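Local coordinates for protein TSE2 (Pseudomonas aeruginosa, PDB 5AKO) that is a secreted bacterial toxin that the H1 type VI secretion system delivers into the cytoplasm of recipient cells, where it likely acts as an NAD-dependent cytotoxin, at residues R154-L157 and M158-D162. Residues are numbered along the deposited sequence; the frame is centred on the assembly and turned at random.
Sequences REVL and MGQLD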
# COMPACT_ATOMS: atom_id res chain seq x y z
N ARG C 154 0.80 26.81 -8.49
CA ARG C 154 0.88 26.12 -9.75
C ARG C 154 1.49 26.94 -10.87
O ARG C 154 2.32 26.46 -11.64
CB ARG C 154 -0.51 25.64 -10.17
CG ARG C 154 -0.41 24.58 -11.25
CD ARG C 154 -1.74 24.07 -11.73
NE ARG C 154 -2.49 23.36 -10.69
CZ ARG C 154 -3.61 22.70 -10.93
NH1 ARG C 154 -4.11 22.68 -12.16
NH2 ARG C 154 -4.25 22.08 -9.94
N GLU C 155 1.03 28.18 -11.00
CA GLU C 155 1.44 29.05 -12.12
C GLU C 155 2.96 29.28 -12.10
O GLU C 155 3.60 29.21 -13.13
CB GLU C 155 0.69 30.40 -12.06
CG GLU C 155 -0.83 30.29 -11.82
CD GLU C 155 -1.25 30.42 -10.33
OE1 GLU C 155 -1.27 31.56 -9.80
OE2 GLU C 155 -1.55 29.37 -9.70
N VAL C 156 3.52 29.51 -10.92
CA VAL C 156 4.93 29.73 -10.78
C VAL C 156 5.71 28.48 -11.20
O VAL C 156 6.73 28.59 -11.91
CB VAL C 156 5.28 30.13 -9.33
CG1 VAL C 156 6.80 30.17 -9.12
CG2 VAL C 156 4.66 31.49 -8.98
N LEU C 157 5.22 27.31 -10.79
CA LEU C 157 5.85 26.02 -11.11
C LEU C 157 5.82 25.76 -12.59
O LEU C 157 6.84 25.40 -13.18
CB LEU C 157 5.12 24.88 -10.38
CG LEU C 157 5.53 23.42 -10.72
CD1 LEU C 157 7.03 23.17 -10.53
CD2 LEU C 157 4.74 22.45 -9.87
N MET C 158 4.65 25.91 -13.20
CA MET C 158 4.51 25.79 -14.65
C MET C 158 5.50 26.73 -15.35
O MET C 158 6.18 26.33 -16.32
CB MET C 158 3.08 26.08 -15.11
CG MET C 158 2.07 25.01 -14.73
SD MET C 158 0.34 25.46 -14.94
CE MET C 158 0.05 25.18 -16.69
N GLY C 159 5.60 27.96 -14.84
CA GLY C 159 6.48 28.95 -15.46
C GLY C 159 7.92 28.47 -15.46
O GLY C 159 8.63 28.56 -16.48
N GLN C 160 8.35 27.92 -14.33
CA GLN C 160 9.72 27.47 -14.21
C GLN C 160 9.95 26.27 -15.10
O GLN C 160 11.01 26.14 -15.71
CB GLN C 160 10.06 27.18 -12.78
CG GLN C 160 9.88 28.36 -11.85
CD GLN C 160 11.12 29.14 -11.70
OE1 GLN C 160 12.00 28.80 -10.87
NE2 GLN C 160 11.27 30.16 -12.54
N LEU C 161 8.95 25.41 -15.22
CA LEU C 161 9.12 24.23 -16.06
C LEU C 161 9.23 24.63 -17.56
O LEU C 161 10.04 24.04 -18.31
CB LEU C 161 7.98 23.23 -15.80
CG LEU C 161 8.02 22.63 -14.40
CD1 LEU C 161 6.67 22.02 -14.06
CD2 LEU C 161 9.12 21.59 -14.27
N ASP C 162 8.48 25.65 -17.98
CA ASP C 162 8.69 26.24 -19.30
C ASP C 162 10.13 26.77 -19.53
O ASP C 162 10.78 26.45 -20.53
CB ASP C 162 7.60 27.28 -19.58
CG ASP C 162 6.21 26.63 -19.78
OD1 ASP C 162 6.16 25.42 -20.16
OD2 ASP C 162 5.18 27.30 -19.54
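Four successive i to i+4 backbone hydrogen bonds tie R154, E155, V156 and L157 to M158, G159, Q160 and L161. The bond from M158 N to R154 O is 2.9 Å long and almost straight at 178°, with the donor close to the line of the carbonyl; the other three bend to just above 150° at the hydrogen, their donors tilted out of the carbonyl planes. The next bond in the series, D162 N to M158 O (2.9 Å), continues the pattern. The side chains of M158 and R154 lie side by side and point the same way: M158 CG sits 3.4 Å from R154 O, and the sulfur SD lies 3.9 Å from R154 CG, alongside the aliphatic part of the arginine, whose NE makes a weak hydrogen bond to Y93 OH. Next to this pair M158 also rests on H67 and R154 on F70. With chi1 at -67°, L161 CG stands anti to its own carbonyl carbon and beside the backbone N, 3.2 Å from L157 O, and L161 CD1 meets L157 CD1 at 3.7 Å where the two side chains cross at an angle. Q160 CG packs 3.2 Å from V156 O, while its OE1 accepts a hydrogen bond from D127 N, linking this side of the helix to the residue just before strand 128-136. The whole is the first turns of the C-terminal alpha-helix 154-176, an amphipathic segment of this Tse2 ADP-ribosyltransferase-family toxin, whose buried leucines, spaced i to i+4, pack on L128 at the start of that strand.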